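Long-range contacts in bacterial bifunctional deaminase-reductase C-terminal domain-containing protein (Corynebacterium diphtheriae, PDB 2P4G), which probably acts as an NADP-dependent reductase of 5-amino-6-(5-phosphoribosylamino)uracil in riboflavin biosynthesis: residues N45-L50 with N219-V224; V140-P145 with V166-T171; H213-P218 with N251-S256. All blocks are in the same frame, centred on the assembly; numbering follows the deposited sequence.

The three contacts illustrate how bonding changes with place in a dihydrofolate reductase-like fold. Interactions 1 and 3 are buried, adjoin in sequence along the run from strand 211-217 into 219-222, and both touch the second subunit; their centres lie 13 Å apart. Interaction 2 is partly exposed, about 35 Å from interaction 3 between centres, at one edge of the same sheet, on the other side of the chain's centre, and with no other subunit on it. Interactions 2 and 3 are ladders, parallel and antiparallel respectively, in which backbone bonds dominate and side chains only add to them at the ends, whereas interaction 1 joins a loop to a strand and a side-chain amide makes both cross-bonds.

Interaction 1: residues N45-L50 with N219-V224; sequences NGSATL and NIICPV
A loop is fastened to a strand by a side-chain amide here: Asn45, just past strand 35-43 of the dihydrofolate reductase-like fold, grips the backbone of Ile221 in strand 219-222. Both ends of one carboxamide are used on one residue. OD1 of Asn45 accepts from Ile221 N at 3.0 Å, nearly straight at 175°, while ND2 donates to Ile221 O at 2.6 Å. Asn45 thus imitates a neighbouring strand, though imperfectly, because ND2 stands 51° out of the carbonyl plane of Ile221 even though Ile221 O lies close to the plane of the asparagine amide. With chi1 at 69°, CG sits between the backbone N and the carbonyl carbon, and the amide is brought down onto the strand. Ser43 OG also bonds to OD1, so two bonds to Ile221 fix the rotation of the amide, and a third, from outside the two segments, holds its oxygen. Residues 219-222 also form an antiparallel ladder with a strand of the second subunit, which places this clamp at the dimer interface, where Asn45 also packs on Phe229 of the second subunit.

Apolar contacts continue along the loop. Val224 lays CG2 against Asn45 O at 3.4 Å and CG1 against Ser47 CB at 3.9 Å, closing over the start of the loop. Further along, the side chain of Ile221 slants across that of Leu50, whose CB lies 3.7 Å from Ile221 CD1. Ser47 OG donates in the carbonyl plane to Thr49 O at 2.7 Å, and that same oxygen lies 3.3 Å from Ile221 CD1.

Interaction 2: residues V140-P145 with V166-T171; sequences VITQQP and VIVAPT
The flat carboxamide of Gln143 meets segment 166-171 at its edge: NE2 donates to Pro170 O at 2.6 Å, an oxygen only 13° out of the amide plane and approached on a lone pair. With CG anti to the backbone N (chi1 -168°) and the chain extended beyond it, the amide reaches past Ala169 to the turn. This side-chain bond prolongs the parallel pairing of a beta-alpha-beta unit, in which helix 150-162 connects strand 139-143 to strand 166-169, the outermost strand on this side of the sheet within the chain. In the ladder proper, Ile167 bonds through its N to Val140 O and through its O to Thr142 N; Ala169 N then reaches Thr142 O at 2.7 Å, and Gln144 N reaches Ala169 O at 3.0 Å.

On the face carrying Ile141, Ile167 and Ala169, which packs on helix 175-184, the two isoleucines run side by side. Ile141 bends at chi2, swinging CD1 to 3.7 Å from Ile167 CB and to a tight 3.5 Å from Ile167 CD1. On the other face Thr142 sends CG2 to Val166 CG1 at 3.7 Å, its OG1 being bonded to Ser116 O and Trp152 NE1. Beyond the strands, Thr171 OG1 donates to Gln144 O at 3.1 Å from above the carbonyl plane.

Interaction 3: residues H213-P218 with N251-S256; sequences HLTIAP and NGLIFS
Leu253 can be followed outward into segment 213-218: its CB faces the methyl of Thr215, its CG stands 3.8 Å from Pro218 CD, and there the branches part. CD1 presses on Pro218 CD at 3.6 Å, whereas CD2 turns back to Thr215 CG2 at 3.7 Å, so the leucine fork spans both neighbours. It sits beside an antiparallel ladder of the dihydrofolate reductase-like sheet, strand 211-217 paired with strand 254-260. Leu214 with Ser256 and Ile216 with Ile254 are hydrogen-bonded pairs, and Thr215 with Phe255 is the non-hydrogen-bonded pair between them.

One end of the ladder is reinforced by a side chain. Ser256, with OG between its backbone N and carbonyl carbon (chi1 67°), donates from OG to Leu214 O at 2.8 Å, and its N donates to the same oxygen, which is thus held twice. On the face of Thr215 and Phe255, which turns to helix 60-72, Thr215 OG1 lies at the edge of the phenylalanine ring, 3.3 Å from Phe255 CD1, while hydrogen-bonding to Asp62. The other face, with Leu214, Ile216 and Ile254, packs on the second subunit, Ile216 against Ile216 of that chain. Where direct pairing stops, a water carries it on, donating to both Ile216 O and Gly252 O, each 2.7 Å from the water oxygen.

Interaction 1: residues N45-L50 with N219-V224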
# COMPACT_ATOMS: atom_id res chain seq x y z
N ASN A 45 2.09 2.23 -2.67
CA ASN A 45 2.34 3.05 -1.51
C ASN A 45 1.08 3.68 -0.89
O ASN A 45 1.17 4.63 -0.13
CB ASN A 45 3.43 4.09 -1.85
CG ASN A 45 2.98 5.14 -2.82
OD1 ASN A 45 2.31 4.86 -3.83
ND2 ASN A 45 3.31 6.38 -2.51
N GLY A 46 -0.10 3.14 -1.19
CA GLY A 46 -1.30 3.48 -0.43
C GLY A 46 -2.14 4.67 -0.85
O GLY A 46 -2.94 5.16 -0.06
N SER A 47 -1.97 5.14 -2.09
CA SER A 47 -2.88 6.14 -2.65
C SER A 47 -4.05 5.45 -3.37
O SER A 47 -3.82 4.57 -4.18
CB SER A 47 -2.16 7.07 -3.60
OG SER A 47 -3.07 8.06 -4.06
N ALA A 48 -5.28 5.84 -3.04
CA ALA A 48 -6.48 5.32 -3.71
C ALA A 48 -6.71 5.97 -5.08
O ALA A 48 -7.51 5.46 -5.89
CB ALA A 48 -7.74 5.54 -2.81
N THR A 49 -6.06 7.11 -5.33
CA THR A 49 -6.28 7.86 -6.55
C THR A 49 -4.98 8.19 -7.24
O THR A 49 -3.94 8.31 -6.61
CB THR A 49 -7.05 9.21 -6.31
OG1 THR A 49 -6.29 10.08 -5.46
CG2 THR A 49 -8.46 8.98 -5.74
N LEU A 50 -5.08 8.32 -8.55
CA LEU A 50 -4.05 8.86 -9.41
C LEU A 50 -4.74 9.95 -10.22
O LEU A 50 -5.79 9.71 -10.82
CB LEU A 50 -3.51 7.75 -10.31
CG LEU A 50 -2.47 8.07 -11.38
CD1 LEU A 50 -1.28 8.74 -10.74
CD2 LEU A 50 -2.06 6.77 -12.11
N ASN A 219 1.86 0.91 -9.52
CA ASN A 219 2.38 2.27 -9.56
C ASN A 219 2.71 2.88 -8.20
O ASN A 219 2.25 2.42 -7.16
CB ASN A 219 1.51 3.19 -10.42
CG ASN A 219 0.04 2.96 -10.24
OD1 ASN A 219 -0.66 2.51 -11.16
ND2 ASN A 219 -0.44 3.26 -9.04
N ILE A 220 3.58 3.88 -8.25
CA ILE A 220 4.02 4.64 -7.08
C ILE A 220 3.52 6.05 -7.26
O ILE A 220 3.72 6.61 -8.30
CB ILE A 220 5.54 4.72 -6.99
CG1 ILE A 220 6.13 3.32 -6.78
CG2 ILE A 220 5.95 5.73 -5.93
CD1 ILE A 220 7.63 3.29 -6.62
N ILE A 221 2.86 6.59 -6.25
CA ILE A 221 2.31 7.95 -6.28
C ILE A 221 2.78 8.69 -5.03
O ILE A 221 2.41 8.32 -3.90
CB ILE A 221 0.77 7.93 -6.33
CG1 ILE A 221 0.30 7.14 -7.59
CG2 ILE A 221 0.23 9.36 -6.31
CD1 ILE A 221 -1.17 6.74 -7.60
N CYS A 222 3.66 9.68 -5.23
CA CYS A 222 4.18 10.55 -4.18
C CYS A 222 3.95 12.00 -4.54
O CYS A 222 4.36 12.44 -5.61
CB CYS A 222 5.66 10.38 -4.01
SG CYS A 222 6.07 8.77 -3.53
N PRO A 223 3.32 12.77 -3.64
CA PRO A 223 2.81 12.34 -2.35
C PRO A 223 1.60 11.49 -2.54
O PRO A 223 1.00 11.52 -3.60
CB PRO A 223 2.44 13.67 -1.67
CG PRO A 223 3.13 14.71 -2.43
CD PRO A 223 3.11 14.22 -3.83
N VAL A 224 1.25 10.73 -1.52
CA VAL A 224 0.01 9.99 -1.56
C VAL A 224 -1.12 11.02 -1.75
O VAL A 224 -1.32 11.90 -0.91
CB VAL A 224 -0.17 9.14 -0.29
CG1 VAL A 224 -1.57 8.71 -0.15
CG2 VAL A 224 0.74 7.95 -0.33

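Interaction 2: residues V140-P145 with V166-T171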
# COMPACT_ATOMS: atom_id res chain seq x y z
N VAL A 140 -30.40 7.35 -1.11
CA VAL A 140 -29.50 8.40 -0.62
C VAL A 140 -29.56 8.44 0.90
O VAL A 140 -30.65 8.45 1.48
CB VAL A 140 -29.84 9.77 -1.23
CG1 VAL A 140 -28.91 10.88 -0.62
CG2 VAL A 140 -29.69 9.68 -2.73
N ILE A 141 -28.39 8.42 1.52
CA ILE A 141 -28.27 8.50 2.98
C ILE A 141 -27.50 9.79 3.32
O ILE A 141 -26.35 9.95 2.94
CB ILE A 141 -27.53 7.28 3.60
CG1 ILE A 141 -28.11 5.94 3.12
CG2 ILE A 141 -27.49 7.40 5.14
CD1 ILE A 141 -29.47 5.62 3.63
N THR A 142 -28.15 10.69 4.04
CA THR A 142 -27.58 11.95 4.43
C THR A 142 -27.79 12.18 5.94
O THR A 142 -28.19 11.27 6.67
CB THR A 142 -28.18 13.08 3.58
OG1 THR A 142 -27.54 14.32 3.91
CG2 THR A 142 -29.67 13.20 3.79
N GLN A 143 -27.52 13.39 6.40
CA GLN A 143 -27.61 13.71 7.80
C GLN A 143 -28.21 15.10 7.94
O GLN A 143 -27.96 15.95 7.12
CB GLN A 143 -26.20 13.66 8.39
CG GLN A 143 -26.13 13.69 9.89
CD GLN A 143 -24.86 13.04 10.44
OE1 GLN A 143 -23.81 12.99 9.78
NE2 GLN A 143 -24.95 12.56 11.68
N GLN A 144 -29.02 15.34 8.96
CA GLN A 144 -29.51 16.69 9.20
C GLN A 144 -28.30 17.53 9.55
O GLN A 144 -27.63 17.23 10.53
CB GLN A 144 -30.50 16.72 10.35
CG GLN A 144 -31.19 18.07 10.54
CD GLN A 144 -32.35 18.29 9.58
OE1 GLN A 144 -33.17 17.39 9.36
NE2 GLN A 144 -32.42 19.48 9.00
N PRO A 145 -28.01 18.57 8.75
CA PRO A 145 -26.82 19.39 9.01
C PRO A 145 -26.95 20.14 10.34
O PRO A 145 -28.02 20.67 10.64
CB PRO A 145 -26.79 20.35 7.82
CG PRO A 145 -28.19 20.45 7.37
CD PRO A 145 -28.73 19.06 7.56
N VAL A 166 -34.67 9.29 0.16
CA VAL A 166 -33.61 9.88 1.00
C VAL A 166 -33.85 9.63 2.48
O VAL A 166 -34.88 10.02 3.01
CB VAL A 166 -33.50 11.40 0.81
CG1 VAL A 166 -32.27 11.92 1.56
CG2 VAL A 166 -33.44 11.79 -0.68
N ILE A 167 -32.90 8.97 3.14
CA ILE A 167 -32.95 8.79 4.56
C ILE A 167 -32.04 9.84 5.17
O ILE A 167 -30.86 9.94 4.80
CB ILE A 167 -32.40 7.42 4.98
CG1 ILE A 167 -33.28 6.28 4.46
CG2 ILE A 167 -32.34 7.34 6.52
CD1 ILE A 167 -32.68 4.89 4.74
N VAL A 168 -32.59 10.63 6.10
CA VAL A 168 -31.82 11.64 6.82
C VAL A 168 -31.46 11.09 8.19
O VAL A 168 -32.33 10.93 9.04
CB VAL A 168 -32.64 12.94 6.99
CG1 VAL A 168 -31.82 13.99 7.75
CG2 VAL A 168 -33.09 13.44 5.63
N ALA A 169 -30.19 10.75 8.40
CA ALA A 169 -29.70 10.37 9.72
C ALA A 169 -29.73 11.59 10.65
O ALA A 169 -29.56 12.71 10.20
CB ALA A 169 -28.27 9.81 9.62
N PRO A 170 -30.01 11.38 11.95
CA PRO A 170 -29.81 12.44 12.94
C PRO A 170 -28.40 13.01 12.96
O PRO A 170 -27.44 12.36 12.52
CB PRO A 170 -30.11 11.74 14.26
CG PRO A 170 -31.11 10.69 13.88
CD PRO A 170 -30.63 10.19 12.56
N THR A 171 -28.29 14.22 13.50
CA THR A 171 -27.01 14.93 13.59
C THR A 171 -25.97 14.11 14.37
O THR A 171 -24.79 14.06 13.99
CB THR A 171 -27.20 16.32 14.27
OG1 THR A 171 -28.25 17.04 13.60
CG2 THR A 171 -25.90 17.14 14.23

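Interaction 3: residues H213-P218 with N251-S256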
# COMPACT_ATOMS: atom_id res chain seq x y z
N HIS A 213 -11.59 -6.90 -0.58
CA HIS A 213 -10.98 -7.11 -1.86
C HIS A 213 -10.10 -5.91 -2.15
O HIS A 213 -10.60 -4.81 -2.29
CB HIS A 213 -12.03 -7.24 -2.94
CG HIS A 213 -12.83 -8.48 -2.81
ND1 HIS A 213 -12.51 -9.64 -3.47
CD2 HIS A 213 -13.92 -8.76 -2.05
CE1 HIS A 213 -13.38 -10.58 -3.13
NE2 HIS A 213 -14.25 -10.06 -2.29
N LEU A 214 -8.79 -6.12 -2.24
CA LEU A 214 -7.85 -5.02 -2.49
C LEU A 214 -7.04 -5.37 -3.72
O LEU A 214 -6.47 -6.47 -3.82
CB LEU A 214 -6.93 -4.80 -1.29
CG LEU A 214 -5.87 -3.69 -1.42
CD1 LEU A 214 -6.52 -2.32 -1.36
CD2 LEU A 214 -4.81 -3.84 -0.33
N THR A 215 -7.07 -4.45 -4.67
CA THR A 215 -6.25 -4.50 -5.86
C THR A 215 -5.08 -3.55 -5.65
O THR A 215 -5.29 -2.39 -5.30
CB THR A 215 -7.03 -4.02 -7.09
OG1 THR A 215 -8.21 -4.83 -7.22
CG2 THR A 215 -6.16 -4.08 -8.38
N ILE A 216 -3.86 -4.04 -5.87
CA ILE A 216 -2.64 -3.24 -5.74
C ILE A 216 -2.07 -3.03 -7.13
O ILE A 216 -1.65 -3.99 -7.80
CB ILE A 216 -1.62 -3.90 -4.85
CG1 ILE A 216 -2.26 -4.21 -3.49
CG2 ILE A 216 -0.38 -2.98 -4.71
CD1 ILE A 216 -1.69 -5.38 -2.79
N ALA A 217 -2.08 -1.77 -7.54
CA ALA A 217 -1.79 -1.38 -8.89
C ALA A 217 -0.30 -1.13 -9.00
O ALA A 217 0.33 -0.63 -8.06
CB ALA A 217 -2.58 -0.12 -9.26
N PRO A 218 0.29 -1.51 -10.15
CA PRO A 218 1.72 -1.40 -10.31
C PRO A 218 2.16 0.06 -10.49
O PRO A 218 2.75 0.42 -11.51
CB PRO A 218 1.96 -2.22 -11.58
CG PRO A 218 0.71 -2.00 -12.39
CD PRO A 218 -0.37 -2.04 -11.36
N ASN A 251 -1.50 -7.24 -16.67
CA ASN A 251 -0.95 -5.90 -16.49
C ASN A 251 -0.24 -5.70 -15.14
O ASN A 251 0.20 -4.60 -14.84
CB ASN A 251 -2.05 -4.88 -16.64
CG ASN A 251 -2.68 -4.92 -18.02
OD1 ASN A 251 -3.87 -5.17 -18.16
ND2 ASN A 251 -1.88 -4.70 -19.05
N GLY A 252 -0.15 -6.75 -14.33
CA GLY A 252 0.64 -6.71 -13.11
C GLY A 252 -0.09 -6.14 -11.91
O GLY A 252 0.54 -5.81 -10.90
N LEU A 253 -1.41 -6.06 -12.00
CA LEU A 253 -2.21 -5.67 -10.85
C LEU A 253 -2.35 -6.88 -9.95
O LEU A 253 -2.54 -7.99 -10.44
CB LEU A 253 -3.59 -5.15 -11.26
CG LEU A 253 -3.71 -3.71 -11.79
CD1 LEU A 253 -3.07 -3.59 -13.16
CD2 LEU A 253 -5.19 -3.27 -11.81
N ILE A 254 -2.25 -6.67 -8.64
CA ILE A 254 -2.36 -7.77 -7.67
C ILE A 254 -3.78 -7.69 -7.15
O ILE A 254 -4.29 -6.59 -6.88
CB ILE A 254 -1.37 -7.69 -6.48
CG1 ILE A 254 0.07 -7.63 -6.97
CG2 ILE A 254 -1.53 -8.90 -5.52
CD1 ILE A 254 1.06 -7.29 -5.83
N PHE A 255 -4.42 -8.84 -7.06
CA PHE A 255 -5.73 -8.93 -6.49
C PHE A 255 -5.58 -9.79 -5.26
O PHE A 255 -5.01 -10.87 -5.32
CB PHE A 255 -6.72 -9.55 -7.46
CG PHE A 255 -6.81 -8.83 -8.75
CD1 PHE A 255 -7.52 -7.64 -8.84
CD2 PHE A 255 -6.18 -9.30 -9.87
CE1 PHE A 255 -7.61 -6.97 -10.01
CE2 PHE A 255 -6.27 -8.63 -11.06
CZ PHE A 255 -6.99 -7.46 -11.13
N SER A 256 -6.13 -9.29 -4.15
CA SER A 256 -6.00 -9.93 -2.85
C SER A 256 -7.36 -9.90 -2.17
O SER A 256 -8.08 -8.93 -2.27
CB SER A 256 -4.97 -9.19 -1.99
OG SER A 256 -5.44 -7.90 -1.67
O HOH W 1 -9.84 -8.84 -4.80
O HOH W 2 0.89 -4.28 -8.65